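Local coordinates for protein alginate lyase, family PL7 (Zobellia galactanivorans, PDB 3ZPY) that probably cleaves the polysaccharide alginate as a polysaccharide lyase, represented here by the catalytic domain of a longer marine bacterial enzyme, at residues E56-C62 with Y235-K241; Q104-L108 with S177-T181; Y162-Q167 with F203-V209. One frame throughout, in Å; residues are numbered along the deposited sequence.

Contact 1 of 3, residues E56-C62 with Y235-K241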
loop_
_atom_site.group_PDB
_atom_site.type_symbol
_atom_site.label_atom_id
_atom_site.label_comp_id
_atom_site.label_asym_id
_atom_site.label_seq_id
_atom_site.Cartn_x
_atom_site.Cartn_y
_atom_site.Cartn_z
ATOM N N GLU A 56 7.848 -13.302 -11.949
ATOM C CA GLU A 56 6.431 -13.137 -12.245
ATOM C C GLU A 56 5.904 -12.006 -11.340
ATOM O O GLU A 56 5.254 -11.073 -11.845
ATOM C CB GLU A 56 5.691 -14.425 -11.919
ATOM C CG GLU A 56 4.170 -14.315 -12.008
ATOM C CD GLU A 56 3.419 -15.603 -11.626
ATOM O OE1 GLU A 56 4.073 -16.661 -11.376
ATOM O OE2 GLU A 56 2.147 -15.551 -11.530
ATOM N N TRP A 57 6.104 -12.125 -10.035
ATOM C CA TRP A 57 5.573 -11.141 -9.077
ATOM C C TRP A 57 6.742 -10.310 -8.491
ATOM O O TRP A 57 7.861 -10.758 -8.451
ATOM C CB TRP A 57 4.957 -11.816 -7.845
ATOM C CG TRP A 57 3.924 -12.879 -8.080
ATOM C CD1 TRP A 57 4.113 -14.248 -8.271
ATOM C CD2 TRP A 57 2.515 -12.629 -8.201
ATOM N NE1 TRP A 57 2.880 -14.880 -8.439
ATOM C CE2 TRP A 57 1.862 -13.916 -8.391
ATOM C CE3 TRP A 57 1.740 -11.501 -8.056
ATOM C CZ2 TRP A 57 0.488 -14.030 -8.492
ATOM C CZ3 TRP A 57 0.366 -11.588 -8.134
ATOM C CH2 TRP A 57 -0.284 -12.851 -8.334
ATOM N N VAL A 58 6.420 -9.162 -7.963
ATOM C CA VAL A 58 7.311 -8.378 -7.077
ATOM C C VAL A 58 6.714 -8.436 -5.672
ATOM O O VAL A 58 5.517 -8.196 -5.488
ATOM C CB VAL A 58 7.538 -6.931 -7.581
ATOM C CG1 VAL A 58 8.297 -6.105 -6.532
ATOM C CG2 VAL A 58 8.281 -6.965 -8.928
ATOM N N TYR A 59 7.553 -8.890 -4.775
ATOM C CA TYR A 59 7.163 -9.142 -3.348
ATOM C C TYR A 59 7.582 -7.994 -2.489
ATOM O O TYR A 59 8.705 -7.436 -2.684
ATOM C CB TYR A 59 7.942 -10.355 -2.870
ATOM C CG TYR A 59 7.525 -11.665 -3.540
ATOM C CD1 TYR A 59 7.991 -11.990 -4.815
ATOM C CD2 TYR A 59 6.686 -12.613 -2.874
ATOM C CE1 TYR A 59 7.623 -13.201 -5.461
ATOM C CE2 TYR A 59 6.309 -13.791 -3.545
ATOM C CZ TYR A 59 6.764 -14.078 -4.795
ATOM O OH TYR A 59 6.395 -15.298 -5.398
ATOM N N PHE A 60 6.655 -7.543 -1.628
ATOM C CA PHE A 60 6.860 -6.466 -0.638
ATOM C C PHE A 60 6.686 -7.109 0.656
ATOM O O PHE A 60 5.560 -7.504 1.040
ATOM C CB PHE A 60 5.780 -5.410 -0.851
ATOM C CG PHE A 60 5.835 -4.745 -2.224
ATOM C CD1 PHE A 60 5.318 -5.422 -3.366
ATOM C CD2 PHE A 60 6.367 -3.447 -2.377
ATOM C CE1 PHE A 60 5.372 -4.791 -4.634
ATOM C CE2 PHE A 60 6.444 -2.870 -3.614
ATOM C CZ PHE A 60 5.891 -3.505 -4.731
ATOM N N LYS A 61 7.833 -7.217 1.387
ATOM C CA LYS A 61 7.850 -7.937 2.672
ATOM C C LYS A 61 8.218 -6.895 3.792
ATOM O O LYS A 61 9.299 -6.238 3.701
ATOM C CB LYS A 61 8.977 -9.070 2.577
ATOM C CG LYS A 61 8.909 -10.014 3.742
ATOM C CD LYS A 61 9.834 -11.199 3.581
ATOM C CE LYS A 61 9.713 -12.182 4.698
ATOM N NZ LYS A 61 10.472 -13.413 4.381
ATOM N N CYS A 62 7.309 -6.771 4.748
ATOM C CA CYS A 62 7.496 -5.772 5.823
ATOM C C CYS A 62 7.225 -6.433 7.155
ATOM O O CYS A 62 6.412 -7.362 7.244
ATOM C CB CYS A 62 6.580 -4.526 5.513
ATOM S SG CYS A 62 6.919 -3.126 6.577
ATOM N N TYR A 235 5.631 -10.846 10.144
ATOM C CA TYR A 235 5.762 -10.066 8.912
ATOM C C TYR A 235 4.458 -10.172 8.117
ATOM O O TYR A 235 3.664 -11.144 8.325
ATOM C CB TYR A 235 7.003 -10.457 8.035
ATOM C CG TYR A 235 6.903 -11.869 7.461
ATOM C CD1 TYR A 235 7.118 -12.979 8.275
ATOM C CD2 TYR A 235 6.368 -12.072 6.192
ATOM C CE1 TYR A 235 7.011 -14.297 7.720
ATOM C CE2 TYR A 235 6.239 -13.357 5.638
ATOM C CZ TYR A 235 6.526 -14.449 6.438
ATOM O OH TYR A 235 6.383 -15.707 5.891
ATOM N N GLY A 236 4.297 -9.259 7.163
ATOM C CA GLY A 236 3.294 -9.467 6.115
ATOM C C GLY A 236 4.005 -9.558 4.774
ATOM O O GLY A 236 5.159 -9.118 4.617
ATOM N N LEU A 237 3.323 -10.221 3.818
ATOM C CA LEU A 237 3.896 -10.413 2.513
ATOM C C LEU A 237 2.787 -10.201 1.458
ATOM O O LEU A 237 1.787 -10.849 1.518
ATOM C CB LEU A 237 4.472 -11.817 2.406
ATOM C CG LEU A 237 5.223 -12.129 1.110
ATOM C CD1 LEU A 237 6.419 -11.206 0.863
ATOM C CD2 LEU A 237 5.675 -13.598 1.020
ATOM N N VAL A 238 3.039 -9.267 0.567
ATOM C CA VAL A 238 2.148 -8.870 -0.519
ATOM C C VAL A 238 2.947 -9.096 -1.804
ATOM O O VAL A 238 4.154 -8.822 -1.885
ATOM C CB VAL A 238 1.734 -7.394 -0.452
ATOM C CG1 VAL A 238 0.941 -7.018 -1.674
ATOM C CG2 VAL A 238 0.996 -7.068 0.842
ATOM N N ARG A 239 2.324 -9.642 -2.834
ATOM C CA ARG A 239 3.004 -9.768 -4.113
ATOM C C ARG A 239 2.089 -9.190 -5.237
ATOM O O ARG A 239 0.867 -9.367 -5.207
ATOM C CB ARG A 239 3.456 -11.210 -4.347
ATOM C CG ARG A 239 2.370 -12.268 -4.475
ATOM C CD ARG A 239 3.009 -13.627 -4.659
ATOM N NE ARG A 239 2.075 -14.686 -4.795
ATOM C CZ ARG A 239 2.426 -15.948 -4.954
ATOM N NH1 ARG A 239 3.720 -16.275 -5.083
ATOM N NH2 ARG A 239 1.469 -16.863 -4.879
ATOM N N ILE A 240 2.725 -8.480 -6.196
ATOM C CA ILE A 240 1.999 -7.694 -7.203
ATOM C C ILE A 240 2.557 -8.010 -8.598
ATOM O O ILE A 240 3.794 -8.172 -8.789
ATOM C CB ILE A 240 2.086 -6.161 -6.866
ATOM C CG1 ILE A 240 1.529 -5.917 -5.475
ATOM C CG2 ILE A 240 1.457 -5.301 -7.937
ATOM C CD1 ILE A 240 1.724 -4.513 -4.864
ATOM N N LYS A 241 1.639 -7.979 -9.551
ATOM C CA LYS A 241 2.058 -7.940 -10.965
ATOM C C LYS A 241 1.029 -7.133 -11.752
ATOM O O LYS A 241 -0.013 -6.734 -11.203
ATOM C CB LYS A 241 2.168 -9.340 -11.581
ATOM C CG LYS A 241 0.943 -10.196 -11.596
ATOM C CD LYS A 241 1.310 -11.626 -12.043
ATOM C CE LYS A 241 0.071 -12.443 -12.070
ATOM N NZ LYS A 241 0.347 -13.801 -12.661
HETATM O O HOH W 1 5.376 -8.268 -11.342
#
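W57 holds a cationic side chain of strand 235-241 on each face of its indole. On one face, R239 CD sits 3.6 Å from W57 CG. The R239 guanidinium follows and lies flat on the indole, with the planes 11° apart, as a stack with cation-pi character. On the opposite face, K241 runs over the six-membered ring, its CE 3.8 Å from W57 CH2, and its NZ makes a second cation-pi contact. E56 CG lies on this same face. I240 CA meets the indole at the edge.

The Y59 ring takes R239 CB over one face and L237 CD1 near its edge, where L237 CD1 is 4.0 Å from Y59 CD2. At the Y235 ring, K61 CE covers one face, 3.7 Å from Y235 CD2, and K61 NZ adds a cation-pi contact.

R239 has CG between its backbone N and carbonyl carbon (chi1 64°), then runs straight to NE. This path carries it between W57 and Y59. Its NH1 donates in the guanidinium plane to Y59 OH at 2.9 Å, though the bond is bent. Y59 OH also bonds to D54, which helps place the hydroxyl. R239 NH2 bonds to Q104, which limits rotation of the guanidinium. K241 NZ closes a 2.8 Å salt bridge to E56 OE2, on the anti side of the carboxylate. On the other side of the sheet, I240 CD1 touches F60 CE1 at 3.7 Å.

The backbones pair as antiparallel strands, their axes at 161°. V58 with I240, F60 with V238 and C62 with G236 are the hydrogen-bonded pairs. A water donates to both E56 O and I240 O. Strand 58-63 has strand 51-53 as its other neighbour, and strand 235-247 has strand 96-107. F60, C62 and V238 face strands 76-83 and 221-223 of the second sheet.

Contact 2 of 3, residues Q104-L108 with S177-T181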
loop_
_atom_site.group_PDB
_atom_site.type_symbol
_atom_site.label_atom_id
_atom_site.label_comp_id
_atom_site.label_asym_id
_atom_site.label_seq_id
_atom_site.Cartn_x
_atom_site.Cartn_y
_atom_site.Cartn_z
ATOM N N GLN A 104 -1.677 -10.754 -4.589
ATOM C CA GLN A 104 -2.018 -11.682 -3.498
ATOM C C GLN A 104 -1.412 -11.211 -2.201
ATOM O O GLN A 104 -0.435 -10.437 -2.191
ATOM C CB GLN A 104 -1.473 -13.065 -3.745
ATOM C CG GLN A 104 -1.849 -13.740 -5.096
ATOM C CD GLN A 104 -1.534 -15.195 -5.055
ATOM O OE1 GLN A 104 -0.821 -15.660 -4.096
ATOM N NE2 GLN A 104 -2.004 -15.955 -6.021
ATOM N N VAL A 105 -2.069 -11.629 -1.125
ATOM C CA VAL A 105 -1.474 -11.432 0.202
ATOM C C VAL A 105 -1.148 -12.869 0.631
ATOM O O VAL A 105 -2.072 -13.720 0.664
ATOM C CB VAL A 105 -2.344 -10.651 1.187
ATOM C CG1 VAL A 105 -1.633 -10.588 2.548
ATOM C CG2 VAL A 105 -2.719 -9.292 0.595
ATOM N N ASN A 106 0.124 -13.130 1.008
ATOM C CA ASN A 106 0.530 -14.421 1.353
ATOM C C ASN A 106 0.730 -14.638 2.871
ATOM O O ASN A 106 0.882 -15.752 3.280
ATOM C CB ASN A 106 1.851 -14.725 0.644
ATOM C CG ASN A 106 1.693 -14.644 -0.898
ATOM O OD1 ASN A 106 0.910 -15.406 -1.479
ATOM N ND2 ASN A 106 2.288 -13.629 -1.510
ATOM N N GLN A 107 0.745 -13.575 3.685
ATOM C CA GLN A 107 1.022 -13.702 5.099
ATOM C C GLN A 107 0.607 -12.394 5.733
ATOM O O GLN A 107 0.916 -11.325 5.196
ATOM C CB GLN A 107 2.567 -13.855 5.328
ATOM C CG GLN A 107 2.952 -14.083 6.771
ATOM C CD GLN A 107 2.690 -15.472 7.354
ATOM O OE1 GLN A 107 2.579 -16.443 6.700
ATOM N NE2 GLN A 107 2.733 -15.543 8.610
ATOM N N LEU A 108 -0.065 -12.502 6.890
ATOM C CA LEU A 108 -0.402 -11.319 7.720
ATOM C C LEU A 108 0.558 -11.267 8.909
ATOM O O LEU A 108 1.062 -12.304 9.400
ATOM C CB LEU A 108 -1.828 -11.422 8.283
ATOM C CG LEU A 108 -2.882 -11.330 7.188
ATOM C CD1 LEU A 108 -4.250 -11.529 7.816
ATOM C CD2 LEU A 108 -2.740 -10.111 6.320
ATOM N N SER A 177 -9.481 -14.288 0.489
ATOM C CA SER A 177 -8.508 -15.292 1.019
ATOM C C SER A 177 -7.108 -14.918 0.701
ATOM O O SER A 177 -6.809 -14.229 -0.260
ATOM C CB SER A 177 -8.806 -16.769 0.803
ATOM O OG SER A 177 -8.802 -16.967 -0.541
ATOM N N LEU A 178 -6.210 -15.468 1.542
ATOM C CA LEU A 178 -4.786 -15.418 1.306
ATOM C C LEU A 178 -4.410 -16.358 0.127
ATOM O O LEU A 178 -5.107 -17.308 -0.147
ATOM C CB LEU A 178 -3.991 -15.812 2.530
ATOM C CG LEU A 178 -4.246 -14.875 3.721
ATOM C CD1 LEU A 178 -3.359 -15.217 4.920
ATOM C CD2 LEU A 178 -4.064 -13.382 3.411
ATOM N N ASP A 179 -3.235 -16.114 -0.478
ATOM C CA ASP A 179 -2.703 -16.907 -1.583
ATOM C C ASP A 179 -3.698 -17.041 -2.668
ATOM O O ASP A 179 -3.694 -18.024 -3.369
ATOM C CB ASP A 179 -2.352 -18.290 -1.030
ATOM C CG ASP A 179 -1.310 -18.232 0.097
ATOM O OD1 ASP A 179 -0.373 -17.435 0.038
ATOM O OD2 ASP A 179 -1.520 -18.938 1.145
ATOM N N THR A 180 -4.385 -15.963 -3.048
ATOM C CA THR A 180 -5.467 -15.935 -3.990
ATOM C C THR A 180 -5.337 -14.706 -4.832
ATOM O O THR A 180 -5.239 -13.581 -4.302
ATOM C CB THR A 180 -6.829 -15.966 -3.329
ATOM O OG1 THR A 180 -6.956 -17.185 -2.597
ATOM C CG2 THR A 180 -7.954 -15.892 -4.324
ATOM N N THR A 181 -5.315 -14.849 -6.140
ATOM C CA THR A 181 -5.081 -13.701 -7.059
ATOM C C THR A 181 -6.359 -12.908 -7.180
ATOM O O THR A 181 -7.459 -13.435 -7.474
ATOM C CB THR A 181 -4.670 -14.299 -8.409
ATOM O OG1 THR A 181 -3.380 -14.792 -8.139
ATOM C CG2 THR A 181 -4.585 -13.182 -9.487
HETATM O O HOH W 2 -1.836 -18.862 -5.278
HETATM O O HOH W 3 -4.635 -13.132 -1.667
#
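V105 and D179 join the two segments through one direct backbone bond, D179 N to V105 O at 2.9 Å. End to end the touching parts run nearly antiparallel, 165° apart. Residues 104-107 are strand, whereas the chain opposite turns away. D179 takes left-handed backbone angles (phi 52°, psi 44°) at this turn. A water fills in for further pairing: it accepts from V105 N and donates to S177 O and to T180 O, the latter at 2.7 Å.

Among the side chains, Q104 does most of the polar work. It has CG anti to its carbonyl carbon and is extended beyond it, which carries the amide across to T181. Its NE2 gives an almost straight bond of 2.8 Å to T181 OG1, in the plane of the amide. The other NE2 proton goes to a second water, 3.0 Å from Q104 NE2, which in turn donates to D179 O. Q104 OE1 accepts from R239, so both ends of the amide are used and its rotation is set. Q104 CG rests 3.5 Å from T180 O.

L178 packs across the apolar side. Its CD2 touches V105 CG1 at 3.8 Å and lies more loosely, 4.5 Å, from L108 CG. V155 and L119 continue this apolar patch.

The loop leads from strand 171-177 of one sheet to strand 182-189 of the other. It is thus a crossing between the two sheets of the beta-jelly roll, the fold of PL7 lyases, tied down on strand 96-107.

Contact 3 of 3, residues Y162-Q167 with F203-V209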
loop_
_atom_site.group_PDB
_atom_site.type_symbol
_atom_site.label_atom_id
_atom_site.label_comp_id
_atom_site.label_asym_id
_atom_site.label_seq_id
_atom_site.Cartn_x
_atom_site.Cartn_y
_atom_site.Cartn_z
ATOM N N TYR A 162 -9.925 7.979 4.965
ATOM C CA TYR A 162 -10.900 9.064 5.227
ATOM C C TYR A 162 -12.319 8.700 4.732
ATOM O O TYR A 162 -13.302 8.877 5.427
ATOM C CB TYR A 162 -10.424 10.323 4.527
ATOM C CG TYR A 162 -11.257 11.484 4.790
ATOM C CD1 TYR A 162 -12.584 11.587 4.296
ATOM C CD2 TYR A 162 -10.799 12.446 5.686
ATOM C CE1 TYR A 162 -13.374 12.679 4.606
ATOM C CE2 TYR A 162 -11.588 13.561 6.015
ATOM C CZ TYR A 162 -12.899 13.670 5.453
ATOM O OH TYR A 162 -13.738 14.704 5.779
ATOM N N VAL A 163 -12.360 8.039 3.566
ATOM C CA VAL A 163 -13.622 7.866 2.877
ATOM C C VAL A 163 -14.610 6.970 3.687
ATOM O O VAL A 163 -15.807 7.141 3.563
ATOM C CB VAL A 163 -13.414 7.276 1.434
ATOM C CG1 VAL A 163 -12.933 5.825 1.476
ATOM C CG2 VAL A 163 -14.684 7.497 0.601
ATOM N N THR A 164 -14.085 6.114 4.557
ATOM C CA THR A 164 -14.927 5.335 5.488
ATOM C C THR A 164 -14.762 5.884 6.904
ATOM O O THR A 164 -15.776 6.116 7.585
ATOM C CB THR A 164 -14.696 3.828 5.402
ATOM O OG1 THR A 164 -13.329 3.575 5.656
ATOM C CG2 THR A 164 -15.175 3.255 4.105
ATOM N N GLU A 165 -13.519 5.988 7.379
ATOM C CA GLU A 165 -13.360 6.359 8.808
ATOM C C GLU A 165 -13.999 7.671 9.228
ATOM O O GLU A 165 -14.355 7.814 10.399
ATOM C CB GLU A 165 -11.869 6.340 9.134
ATOM C CG GLU A 165 -11.186 5.001 9.039
ATOM C CD GLU A 165 -9.712 5.192 9.318
ATOM O OE1 GLU A 165 -9.267 6.095 10.092
ATOM O OE2 GLU A 165 -8.951 4.398 8.850
ATOM N N GLU A 166 -14.012 8.672 8.349
ATOM C CA GLU A 166 -14.527 9.992 8.666
ATOM C C GLU A 166 -15.941 10.144 8.105
ATOM O O GLU A 166 -16.563 11.184 8.192
ATOM C CB GLU A 166 -13.568 11.077 8.134
ATOM C CG GLU A 166 -12.231 11.176 8.871
ATOM C CD GLU A 166 -12.322 11.935 10.162
ATOM O OE1 GLU A 166 -13.427 12.353 10.501
ATOM O OE2 GLU A 166 -11.280 12.118 10.806
ATOM N N GLN A 167 -16.498 9.015 7.613
ATOM C CA GLN A 167 -17.821 8.997 6.936
ATOM C C GLN A 167 -18.593 7.725 7.291
ATOM O O GLN A 167 -19.000 6.914 6.446
ATOM C CB GLN A 167 -17.671 9.196 5.406
ATOM C CG GLN A 167 -16.755 10.338 4.997
ATOM C CD GLN A 167 -16.905 10.604 3.528
ATOM O OE1 GLN A 167 -16.886 9.646 2.686
ATOM N NE2 GLN A 167 -17.072 11.868 3.156
ATOM N N PHE A 203 -16.842 -1.855 -3.421
ATOM C CA PHE A 203 -16.919 -0.661 -2.498
ATOM C C PHE A 203 -16.980 0.573 -3.381
ATOM O O PHE A 203 -16.106 0.731 -4.239
ATOM C CB PHE A 203 -15.655 -0.575 -1.622
ATOM C CG PHE A 203 -15.670 0.670 -0.806
ATOM C CD1 PHE A 203 -16.415 0.776 0.317
ATOM C CD2 PHE A 203 -14.959 1.770 -1.282
ATOM C CE1 PHE A 203 -16.479 1.998 1.029
ATOM C CE2 PHE A 203 -14.983 2.963 -0.585
ATOM C CZ PHE A 203 -15.734 3.076 0.566
ATOM N N ARG A 204 -17.910 1.463 -3.105
ATOM C CA ARG A 204 -17.954 2.710 -3.843
ATOM C C ARG A 204 -18.590 3.739 -2.911
ATOM O O ARG A 204 -19.721 3.486 -2.412
ATOM C CB ARG A 204 -18.812 2.537 -5.119
ATOM C CG ARG A 204 -19.071 3.845 -5.831
ATOM C CD ARG A 204 -19.810 3.636 -7.149
ATOM N NE ARG A 204 -20.477 4.864 -7.599
ATOM C CZ ARG A 204 -19.888 5.815 -8.339
ATOM N NH1 ARG A 204 -18.645 5.624 -8.792
ATOM N NH2 ARG A 204 -20.600 6.879 -8.709
ATOM N N LYS A 205 -17.954 4.937 -2.758
ATOM C CA LYS A 205 -18.478 5.905 -1.806
ATOM C C LYS A 205 -17.965 7.264 -2.191
ATOM O O LYS A 205 -16.793 7.431 -2.533
ATOM C CB LYS A 205 -18.043 5.544 -0.370
ATOM C CG LYS A 205 -18.769 6.401 0.688
ATOM C CD LYS A 205 -18.529 5.766 2.076
ATOM C CE LYS A 205 -19.222 6.550 3.217
ATOM N NZ LYS A 205 -20.678 6.491 2.993
ATOM N N LYS A 206 -18.852 8.262 -2.081
ATOM C CA LYS A 206 -18.487 9.658 -2.350
ATOM C C LYS A 206 -17.651 10.253 -1.205
ATOM O O LYS A 206 -18.005 10.071 -0.029
ATOM C CB LYS A 206 -19.651 10.422 -2.936
ATOM C CG LYS A 206 -19.311 11.786 -3.515
ATOM C CD LYS A 206 -20.567 12.596 -3.793
ATOM C CE LYS A 206 -20.297 13.708 -4.794
ATOM N NZ LYS A 206 -19.605 13.202 -6.011
ATOM N N MET A 207 -16.649 11.042 -1.558
ATOM C CA MET A 207 -15.938 11.919 -0.611
ATOM C C MET A 207 -16.762 13.187 -0.475
ATOM O O MET A 207 -16.841 14.031 -1.425
ATOM C CB MET A 207 -14.555 12.268 -1.127
ATOM C CG MET A 207 -13.609 11.112 -1.034
ATOM S SD MET A 207 -13.007 10.913 0.658
ATOM C CE MET A 207 -11.912 12.384 0.734
ATOM N N GLU A 208 -17.326 13.402 0.714
ATOM C CA GLU A 208 -18.086 14.641 1.003
ATOM C C GLU A 208 -17.181 15.731 1.525
ATOM O O GLU A 208 -17.324 16.178 2.638
ATOM C CB GLU A 208 -19.245 14.354 1.985
ATOM C CG GLU A 208 -20.264 13.311 1.526
ATOM C CD GLU A 208 -20.987 13.670 0.232
ATOM O OE1 GLU A 208 -20.989 14.858 -0.205
ATOM O OE2 GLU A 208 -21.593 12.744 -0.336
ATOM N N VAL A 209 -16.245 16.125 0.712
ATOM C CA VAL A 209 -15.203 17.154 1.011
ATOM C C VAL A 209 -15.156 17.969 -0.315
ATOM O O VAL A 209 -15.212 17.384 -1.426
ATOM C CB VAL A 209 -13.819 16.477 1.177
ATOM C CG1 VAL A 209 -12.703 17.556 1.115
ATOM C CG2 VAL A 209 -13.768 15.621 2.459
HETATM O O HOH W 4 -16.744 13.914 4.853
#
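M207, just past strand 200-206, reaches V163 and Y162 of the short helix 162-165. From CB, CG lies anti to the carbonyl carbon (chi1 -73°) and comes to 4.1 Å from V163 CG2. The chain then bends twice. SD settles beside V163, 3.7 Å from V163 CB, and also approaches the Y162 ring obliquely in a Met-aromatic contact. CE, the tip, ends 3.7 Å from Y162 CD1.

The same tyrosine meets V209 farther out: V209 CG2 lies 3.4 Å from Y162 OH and also touches the CE1 side of the ring. One ring face is covered by E166 CB, just past the helix. The hydroxyl shares a water with E208 O, a long bridge of 3.2 Å from that water to Y162 OH. With an alanine in place of Y162, the M207 methyl and V209 CG2 would probably lose their common partner, and the water bridge to E208 would lose one end.

Farther back along the strand, F203 presents its ring to the helix. T164 CG2 comes to 3.6 Å from F203 CE1, and V163 CG1 meets the same ring obliquely at CZ. T164 OG1 bonds instead to I159 O. K205, between F203 and M207 in the chain, lays its methylenes against two carbonyl oxygens. Its CD is 3.4 Å from V163 O and its CE 3.3 Å from Q167 O. Q167 CB packs against the same CE, the two side chains running in opposite directions.

The part built by M207, V163, Y162, V209, F203 and T164 is thus largely apolar: a thioether, methyls and two rings in van der Waals contact. Lysine methylenes among carbonyl oxygens flank it. The ammonium of K205 lies near Q167 O, and its charge may weakly favour that carbonyl.

Overall arrangement
Contacts 1 and 2 are neighbours, with centres 10 Å apart, because strands 235-247 and 96-107 pair in the seven-stranded sheet. R239 NH2 lies 2.7 Å from Q104 OE1, so one arginine serves both. Contact 3 is remote: its centre is about 28 Å from that of contact 1 and about 26 Å from that of contact 2. It is held at the far edge of the same sheet, on strand 200-206. In PL7 lyases the alginate cleft probably lies on the other, concave sheet, which includes strands 76-83 and 117-125. Contact 1 backs onto that sheet. The sodium ion is bound at T35, A37 and I40, outside all three contacts.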